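Local coordinates for protein predicted metal-dependent hydrolase of the TIM-barrel fold (Lactobacillus casei, PDB 2QPX) that is of unknown function but probably acts as a zinc-dependent hydrolase of the amidohydrolase type, with two zinc ions bound in a TIM barrel, at residues V12-H17 / A358-T363; Y274-F279 / L307-R312. One frame throughout, in Å; residues are numbered along the deposited sequence.

Contact 1: residues V12-H17 / A358-T363. With EDO (1,2-ethanediol), chain F.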
ATOM      1  N   VAL A  12     -10.852  26.977 -12.785  1.00 19.81           N
ATOM      2  CA  VAL A  12     -11.629  25.806 -13.168  0.50 19.35           C
ATOM      3  C   VAL A  12     -12.816  25.600 -12.204  1.00 19.01           C
ATOM      4  O   VAL A  12     -12.638  25.578 -11.005  1.00 19.69           O
ATOM      5  CB  VAL A  12     -10.725  24.544 -13.206  0.50 18.19           C
ATOM      6  CG1 VAL A  12     -11.556  23.278 -13.386  0.50 17.80           C
ATOM      7  CG2 VAL A  12      -9.642  24.658 -14.295  0.50 16.84           C
ATOM      8  N   PRO A  13     -14.029  25.454 -12.732  1.00 17.99           N
ATOM      9  CA  PRO A  13     -15.158  25.173 -11.843  1.00 19.31           C
ATOM     10  C   PRO A  13     -15.127  23.756 -11.245  1.00 17.01           C
ATOM     11  O   PRO A  13     -14.498  22.848 -11.793  1.00 17.75           O
ATOM     12  CB  PRO A  13     -16.366  25.332 -12.751  1.00 22.60           C
ATOM     13  CG  PRO A  13     -15.848  25.322 -14.107  1.00 22.42           C
ATOM     14  CD  PRO A  13     -14.446  25.598 -14.144  1.00 18.02           C
ATOM     15  N   LEU A  14     -15.806  23.614 -10.116  1.00 16.75           N
ATOM     16  CA  LEU A  14     -15.902  22.308  -9.415  1.00 15.35           C
ATOM     17  C   LEU A  14     -17.330  21.881  -9.313  1.00 17.55           C
ATOM     18  O   LEU A  14     -18.180  22.652  -8.858  1.00 17.42           O
ATOM     19  CB  LEU A  14     -15.306  22.414  -7.989  1.00 15.48           C
ATOM     20  CG  LEU A  14     -13.824  22.780  -7.888  1.00 16.92           C
ATOM     21  CD1 LEU A  14     -13.460  23.136  -6.438  1.00 18.02           C
ATOM     22  CD2 LEU A  14     -12.909  21.652  -8.454  1.00 17.65           C
ATOM     23  N   LEU A  15     -17.594  20.633  -9.700  1.00 15.93           N
ATOM     24  CA  LEU A  15     -18.885  19.999  -9.433  1.00 16.48           C
ATOM     25  C   LEU A  15     -18.586  19.002  -8.320  1.00 16.11           C
ATOM     26  O   LEU A  15     -17.901  18.005  -8.557  1.00 16.07           O
ATOM     27  CB  LEU A  15     -19.446  19.316 -10.677  1.00 16.66           C
ATOM     28  CG  LEU A  15     -20.940  18.979 -10.659  1.00 15.98           C
ATOM     29  CD1 LEU A  15     -21.407  18.359 -12.007  1.00 17.39           C
ATOM     30  CD2 LEU A  15     -21.382  18.073  -9.438  1.00 17.53           C
ATOM     31  N   ASP A  16     -19.066  19.312  -7.120  1.00 15.52           N
ATOM     32  CA  ASP A  16     -18.767  18.474  -5.951  1.00 15.19           C
ATOM     33  C   ASP A  16     -19.804  17.353  -5.940  1.00 13.88           C
ATOM     34  O   ASP A  16     -20.914  17.516  -5.426  1.00 14.66           O
ATOM     35  CB  ASP A  16     -18.839  19.288  -4.659  1.00 15.13           C
ATOM     36  CG  ASP A  16     -18.151  18.612  -3.480  1.00 13.91           C
ATOM     37  OD1 ASP A  16     -17.933  17.374  -3.535  1.00 15.72           O
ATOM     38  OD2 ASP A  16     -17.890  19.350  -2.480  1.00 15.28           O
ATOM     39  N   HIS A  17     -19.404  16.201  -6.483  1.00 13.31           N
ATOM     40  CA  HIS A  17     -20.384  15.133  -6.773  1.00 13.16           C
ATOM     41  C   HIS A  17     -20.806  14.323  -5.542  1.00 13.08           C
ATOM     42  O   HIS A  17     -21.763  13.549  -5.635  1.00 13.73           O
ATOM     43  CB  HIS A  17     -19.921  14.214  -7.923  1.00 14.61           C
ATOM     44  CG  HIS A  17     -19.070  13.106  -7.445  1.00 13.94           C
ATOM     45  ND1 HIS A  17     -19.562  11.831  -7.255  1.00 13.12           N
ATOM     46  CD2 HIS A  17     -17.781  13.101  -7.010  1.00 15.04           C
ATOM     47  CE1 HIS A  17     -18.616  11.102  -6.683  1.00 15.05           C
ATOM     48  NE2 HIS A  17     -17.518  11.835  -6.537  1.00 15.77           N
ATOM     49  N   ALA A 358     -12.166  17.616 -17.092  1.00 17.45           N
ATOM     50  CA  ALA A 358     -12.862  16.343 -16.910  1.00 16.71           C
ATOM     51  C   ALA A 358     -12.996  16.049 -15.420  1.00 16.20           C
ATOM     52  O   ALA A 358     -14.082  15.780 -14.897  1.00 17.17           O
ATOM     53  CB  ALA A 358     -12.078  15.233 -17.647  1.00 17.38           C
ATOM     54  N   ILE A 359     -11.861  16.113 -14.736  1.00 16.63           N
ATOM     55  CA  ILE A 359     -11.793  15.711 -13.336  1.00 15.75           C
ATOM     56  C   ILE A 359     -12.611  16.646 -12.419  1.00 16.23           C
ATOM     57  O   ILE A 359     -13.341  16.190 -11.533  1.00 16.32           O
ATOM     58  CB  ILE A 359     -10.344  15.653 -12.878  1.00 15.78           C
ATOM     59  CG1 ILE A 359      -9.545  14.600 -13.682  1.00 15.57           C
ATOM     60  CG2 ILE A 359     -10.229  15.374 -11.379  1.00 15.87           C
ATOM     61  CD1 ILE A 359      -7.997  14.670 -13.525  1.00 17.21           C
ATOM     62  N   CYS A 360     -12.481  17.966 -12.648  1.00 15.69           N
ATOM     63  CA  CYS A 360     -13.067  18.942 -11.766  1.00 16.10           C
ATOM     64  C   CYS A 360     -14.602  19.071 -11.891  1.00 15.78           C
ATOM     65  O   CYS A 360     -15.290  19.326 -10.895  1.00 16.67           O
ATOM     66  CB  CYS A 360     -12.347  20.292 -11.955  1.00 16.79           C
ATOM     67  SG  CYS A 360     -10.714  20.304 -11.265  1.00 18.27           S
ATOM     68  N   TRP A 361     -15.124  18.937 -13.106  1.00 17.23           N
ATOM     69  CA  TRP A 361     -16.532  19.158 -13.327  1.00 15.80           C
ATOM     70  C   TRP A 361     -17.164  18.385 -14.489  1.00 17.02           C
ATOM     71  O   TRP A 361     -18.340  18.046 -14.439  1.00 17.24           O
ATOM     72  CB  TRP A 361     -16.839  20.674 -13.522  1.00 17.36           C
ATOM     73  CG  TRP A 361     -16.138  21.267 -14.707  1.00 16.92           C
ATOM     74  CD1 TRP A 361     -14.877  21.755 -14.753  1.00 18.79           C
ATOM     75  CD2 TRP A 361     -16.669  21.374 -16.038  1.00 19.84           C
ATOM     76  NE1 TRP A 361     -14.569  22.161 -16.043  1.00 19.77           N
ATOM     77  CE2 TRP A 361     -15.658  21.939 -16.843  1.00 20.04           C
ATOM     78  CE3 TRP A 361     -17.898  21.038 -16.623  1.00 17.84           C
ATOM     79  CZ2 TRP A 361     -15.829  22.155 -18.211  1.00 21.23           C
ATOM     80  CZ3 TRP A 361     -18.062  21.246 -17.999  1.00 20.31           C
ATOM     81  CH2 TRP A 361     -17.038  21.799 -18.762  1.00 22.34           C
ATOM     82  N   GLN A 362     -16.418  18.190 -15.572  1.00 17.95           N
ATOM     83  CA  GLN A 362     -17.054  17.764 -16.793  1.00 18.73           C
ATOM     84  C   GLN A 362     -17.486  16.291 -16.788  1.00 18.36           C
ATOM     85  O   GLN A 362     -18.576  15.964 -17.265  1.00 19.32           O
ATOM     86  CB  GLN A 362     -16.167  18.082 -17.993  1.00 18.98           C
ATOM     87  CG  GLN A 362     -16.806  17.828 -19.330  1.00 22.83           C
ATOM     88  CD  GLN A 362     -15.799  17.915 -20.465  1.00 26.15           C
ATOM     89  OE1 GLN A 362     -14.694  17.354 -20.392  1.00 33.84           O
ATOM     90  NE2 GLN A 362     -16.185  18.578 -21.526  1.00 33.11           N
ATOM     91  N   THR A 363     -16.654  15.421 -16.237  1.00 16.86           N
ATOM     92  CA  THR A 363     -17.069  14.014 -16.136  1.00 16.39           C
ATOM     93  C   THR A 363     -18.313  13.882 -15.246  1.00 16.69           C
ATOM     94  O   THR A 363     -19.277  13.221 -15.608  1.00 17.04           O
ATOM     95  CB  THR A 363     -15.917  13.131 -15.654  1.00 16.13           C
ATOM     96  OG1 THR A 363     -14.809  13.268 -16.550  1.00 18.24           O
ATOM     97  CG2 THR A 363     -16.353  11.669 -15.542  1.00 16.77           C
TER
HETATM   98  C1  EDO F 380     -16.049  14.339 -20.507  1.00 39.49           C
HETATM   99  O1  EDO F 380     -17.290  13.703 -20.177  1.00 40.05           O
HETATM  100  C2  EDO F 380     -15.067  14.097 -19.376  1.00 32.99           C
HETATM  101  O2  EDO F 380     -14.984  12.660 -19.151  1.00 29.70           O

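Contact 2: residues Y274-F279 / L307-R312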
ATOM      1  N   TYR A 274      -6.777   1.187 -10.605  1.00 16.63           N
ATOM      2  CA  TYR A 274      -6.657  -0.066 -11.355  1.00 17.08           C
ATOM      3  C   TYR A 274      -8.030  -0.534 -11.845  1.00 16.44           C
ATOM      4  O   TYR A 274      -8.207  -0.827 -13.044  1.00 17.93           O
ATOM      5  CB  TYR A 274      -5.939  -1.151 -10.528  1.00 18.95           C
ATOM      6  CG  TYR A 274      -6.180  -2.516 -11.120  1.00 18.99           C
ATOM      7  CD1 TYR A 274      -5.564  -2.894 -12.289  1.00 18.70           C
ATOM      8  CD2 TYR A 274      -7.147  -3.355 -10.569  1.00 19.78           C
ATOM      9  CE1 TYR A 274      -5.894  -4.111 -12.892  1.00 18.47           C
ATOM     10  CE2 TYR A 274      -7.460  -4.566 -11.141  1.00 22.76           C
ATOM     11  CZ  TYR A 274      -6.835  -4.939 -12.289  1.00 20.06           C
ATOM     12  OH  TYR A 274      -7.164  -6.143 -12.878  1.00 23.87           O
ATOM     13  N   LEU A 275      -9.007  -0.610 -10.940  1.00 15.71           N
ATOM     14  CA  LEU A 275     -10.340  -1.043 -11.329  1.00 16.83           C
ATOM     15  C   LEU A 275     -10.950  -0.152 -12.431  1.00 16.65           C
ATOM     16  O   LEU A 275     -11.550  -0.651 -13.371  1.00 16.78           O
ATOM     17  CB  LEU A 275     -11.281  -1.145 -10.143  1.00 17.04           C
ATOM     18  CG  LEU A 275     -10.943  -2.223  -9.133  1.00 16.94           C
ATOM     19  CD1 LEU A 275     -11.766  -1.942  -7.864  1.00 18.43           C
ATOM     20  CD2 LEU A 275     -11.249  -3.616  -9.721  1.00 18.67           C
ATOM     21  N   ALA A 276     -10.691   1.152 -12.363  1.00 15.85           N
ATOM     22  CA  ALA A 276     -11.178   2.088 -13.355  1.00 15.39           C
ATOM     23  C   ALA A 276     -10.572   1.788 -14.730  1.00 15.68           C
ATOM     24  O   ALA A 276     -11.194   2.028 -15.733  1.00 17.14           O
ATOM     25  CB  ALA A 276     -10.906   3.526 -12.927  1.00 16.62           C
ATOM     26  N   SER A 277      -9.355   1.274 -14.752  1.00 15.04           N
ATOM     27  CA  SER A 277      -8.643   0.948 -15.978  1.00 16.03           C
ATOM     28  C   SER A 277      -9.118  -0.318 -16.670  1.00 16.64           C
ATOM     29  O   SER A 277      -8.801  -0.508 -17.841  1.00 17.54           O
ATOM     30  CB  SER A 277      -7.125   0.874 -15.729  1.00 17.69           C
ATOM     31  OG  SER A 277      -6.675  -0.381 -15.199  1.00 18.87           O
ATOM     32  N   VAL A 278      -9.861  -1.179 -15.964  1.00 15.68           N
ATOM     33  CA  VAL A 278     -10.292  -2.474 -16.541  1.00 15.70           C
ATOM     34  C   VAL A 278     -11.802  -2.711 -16.526  1.00 17.25           C
ATOM     35  O   VAL A 278     -12.256  -3.642 -17.164  1.00 18.81           O
ATOM     36  CB  VAL A 278      -9.514  -3.668 -15.938  1.00 16.41           C
ATOM     37  CG1 VAL A 278      -7.994  -3.592 -16.234  1.00 17.32           C
ATOM     38  CG2 VAL A 278      -9.762  -3.784 -14.417  1.00 17.92           C
ATOM     39  N   PHE A 279     -12.589  -1.901 -15.818  1.00 15.31           N
ATOM     40  CA  PHE A 279     -14.042  -1.990 -15.868  1.00 15.24           C
ATOM     41  C   PHE A 279     -14.663  -0.792 -16.557  1.00 17.04           C
ATOM     42  O   PHE A 279     -14.254   0.326 -16.294  1.00 16.59           O
ATOM     43  CB  PHE A 279     -14.660  -2.117 -14.441  1.00 16.75           C
ATOM     44  CG  PHE A 279     -14.474  -3.480 -13.835  1.00 15.20           C
ATOM     45  CD1 PHE A 279     -15.359  -4.501 -14.144  1.00 18.11           C
ATOM     46  CD2 PHE A 279     -13.400  -3.755 -13.019  1.00 19.19           C
ATOM     47  CE1 PHE A 279     -15.162  -5.788 -13.639  1.00 18.91           C
ATOM     48  CE2 PHE A 279     -13.217  -5.020 -12.487  1.00 20.40           C
ATOM     49  CZ  PHE A 279     -14.097  -6.030 -12.802  1.00 20.19           C
ATOM     50  N   LEU A 307      -2.514   4.172 -13.097  1.00 17.28           N
ATOM     51  CA  LEU A 307      -3.137   3.346 -14.122  1.00 16.30           C
ATOM     52  C   LEU A 307      -4.484   3.837 -14.596  1.00 17.07           C
ATOM     53  O   LEU A 307      -4.936   3.430 -15.625  1.00 18.51           O
ATOM     54  CB  LEU A 307      -3.348   1.906 -13.625  1.00 17.65           C
ATOM     55  CG  LEU A 307      -2.114   1.081 -13.275  1.00 17.82           C
ATOM     56  CD1 LEU A 307      -2.527  -0.314 -12.790  1.00 21.28           C
ATOM     57  CD2 LEU A 307      -1.142   1.003 -14.436  1.00 20.61           C
ATOM     58  N   ALA A 308      -5.170   4.679 -13.840  1.00 17.57           N
ATOM     59  CA  ALA A 308      -6.520   5.066 -14.219  1.00 16.18           C
ATOM     60  C   ALA A 308      -6.535   5.938 -15.457  1.00 15.50           C
ATOM     61  O   ALA A 308      -5.645   6.774 -15.652  1.00 17.53           O
ATOM     62  CB  ALA A 308      -7.169   5.901 -13.064  1.00 18.26           C
ATOM     63  N   PRO A 309      -7.644   5.904 -16.198  1.00 14.24           N
ATOM     64  CA  PRO A 309      -7.866   6.982 -17.159  1.00 15.30           C
ATOM     65  C   PRO A 309      -8.179   8.281 -16.408  1.00 14.54           C
ATOM     66  O   PRO A 309      -8.910   8.269 -15.427  1.00 16.78           O
ATOM     67  CB  PRO A 309      -9.106   6.523 -17.922  1.00 15.14           C
ATOM     68  CG  PRO A 309      -9.250   5.060 -17.612  1.00 16.19           C
ATOM     69  CD  PRO A 309      -8.754   4.948 -16.220  1.00 15.85           C
ATOM     70  N   TYR A 310      -7.693   9.394 -16.935  1.00 15.31           N
ATOM     71  CA  TYR A 310      -7.941  10.676 -16.308  1.00 14.43           C
ATOM     72  C   TYR A 310      -9.423  11.051 -16.378  1.00 15.15           C
ATOM     73  O   TYR A 310      -9.891  11.862 -15.578  1.00 17.97           O
ATOM     74  CB  TYR A 310      -7.060  11.784 -16.955  1.00 15.51           C
ATOM     75  CG  TYR A 310      -5.611  11.678 -16.550  1.00 15.71           C
ATOM     76  CD1 TYR A 310      -5.174  12.111 -15.301  1.00 18.32           C
ATOM     77  CD2 TYR A 310      -4.641  11.187 -17.432  1.00 15.55           C
ATOM     78  CE1 TYR A 310      -3.824  11.999 -14.913  1.00 17.70           C
ATOM     79  CE2 TYR A 310      -3.314  11.079 -17.057  1.00 16.90           C
ATOM     80  CZ  TYR A 310      -2.890  11.498 -15.814  1.00 14.18           C
ATOM     81  OH  TYR A 310      -1.571  11.413 -15.451  1.00 18.82           O
ATOM     82  N   THR A 311     -10.159  10.408 -17.297  1.00 14.28           N
ATOM     83  CA  THR A 311     -11.581  10.603 -17.455  1.00 15.65           C
ATOM     84  C   THR A 311     -12.453   9.757 -16.503  1.00 15.93           C
ATOM     85  O   THR A 311     -13.677   9.760 -16.620  1.00 16.40           O
ATOM     86  CB  THR A 311     -11.992  10.330 -18.888  1.00 17.28           C
ATOM     87  OG1 THR A 311     -11.510   9.033 -19.275  1.00 18.70           O
ATOM     88  CG2 THR A 311     -11.436  11.459 -19.817  1.00 19.13           C
ATOM     89  N   ARG A 312     -11.815   9.082 -15.533  1.00 15.19           N
ATOM     90  CA  ARG A 312     -12.548   8.290 -14.536  1.00 15.28           C
ATOM     91  C   ARG A 312     -12.426   8.787 -13.106  1.00 15.42           C
ATOM     92  O   ARG A 312     -13.157   8.307 -12.231  1.00 14.88           O
ATOM     93  CB  ARG A 312     -12.110   6.840 -14.593  1.00 14.92           C
ATOM     94  CG  ARG A 312     -12.495   6.108 -15.920  1.00 15.85           C
ATOM     95  CD  ARG A 312     -13.997   5.969 -16.138  1.00 15.71           C
ATOM     96  NE  ARG A 312     -14.213   5.028 -17.230  1.00 16.28           N
ATOM     97  CZ  ARG A 312     -14.108   3.708 -17.105  1.00 16.68           C
ATOM     98  NH1 ARG A 312     -13.989   3.151 -15.899  1.00 16.15           N
ATOM     99  NH2 ARG A 312     -14.160   2.952 -18.179  1.00 17.27           N
TER

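Contact 1: residues V12-H17 / A358-T363
Strand 14-19, the first of the TIM barrel, meets helix 349-367 near the C terminus of the chain where Leu14 and Leu15 face Cys360 and Trp361. The strand and helix segments run nearly at right angles, 81° between their directions, with their axes 5.9 Å apart. One backbone bond joins them: the amide N of Leu15 donates to the carbonyl O of Cys360 at 2.9 Å, almost straight at 168° at the hydrogen. The helix widens here into a pi-type turn, 358-362, closed by Thr363 N on Ala358 O, which probably helps to leave the Cys360 carbonyl available. Leu14 CA adds a C-H···O contact to the same oxygen at 3.4 Å.

Cys360 sits among aliphatic groups. Its CB meets Val12 CG1, in the conformer given, and its SG touches both Val12 CG1 and Leu14 CD2. The indole of Trp361 lies beside Pro13: chi1 of 61° sets CG between backbone N and carbonyl carbon, which lays the five-membered ring alongside the proline. Pro13 CG makes a CH-pi contact over one face, 4.0 Å from the ring centroid, while Gln362 CB covers the other face and, in that same conformer, Val12 CG1 meets the edge. Trp361 NE1 bonds to Asn357, which helps fix the ring's rotation. Pro13 O, 3.2 Å from Trp361 CD1, is buried without a polar partner.

Farther along the helix, Thr363 OG1 accepts a hydrogen bond from the hydroxyl O2 of an ethanediol, probably from the crystallisation liquor. The strand runs on to His18, with His20 just past its end, both zinc ligands, as in amidohydrolases, where the first barrel strand carries the HxH metal-binding motif.

Contact 2: residues Y274-F279 / L307-R312
The C-terminal part of helix 269-278 lies against the loop 307-312, which leads into strand 313-314; the backbones come nearest at Ser277 and Ala308, with CA atoms 5.0 Å apart. Arg312 makes the polar link. Its chain bends at chi2 (-65°) and brings the guanidinium end-on to Phe279 O, which lies in the guanidinium plane and accepts from both terminal nitrogens: NH1 at 2.9 Å and 155°, NH2 at 3.2 Å and a more bent 136°. Nearer the backbone, Arg312 CB packs on Ala276 CB at 3.9 Å, and Pro309 CD rests against Ala276 O. At the far end, Leu307 CD1 meets the edge of the Tyr274 ring at CD1, while Ser277 CB touches Leu307 O and Ser277 OG turns back to Tyr274 O.

Arg312 also bonds to Leu282 O and forms a salt bridge with Asp49 of the second subunit; an alanine here would probably leave Phe279 O without its two side-chain donors and that aspartate without its counter-charge. Tyr274 OH bonds to Gly232 of the same neighbouring subunit. Ala276 reaches Leu282 and Phe284, and Ala308 also touches Phe284, so helix and loop cover strand 282-285 from outside, as in a TIM barrel, here at a subunit interface.

After a short helix, 6-11, the chain enters contact 1 through the first barrel strand, and returns to it only after some 340 residues, when helix 349-367 packs on that strand; contact 1 therefore closes a loop spanning most of the chain. Contact 2 is nested inside it, a short closure of 28 residues that ties the end of helix 269-278 to the loop before strand 313-314 and encloses strand 282-285. Their centres lie about 17 Å apart, yet the two touch: Ile359 CG1 packs on Tyr310 O at 3.3 Å, linking the C-terminal helix to the loop of contact 2.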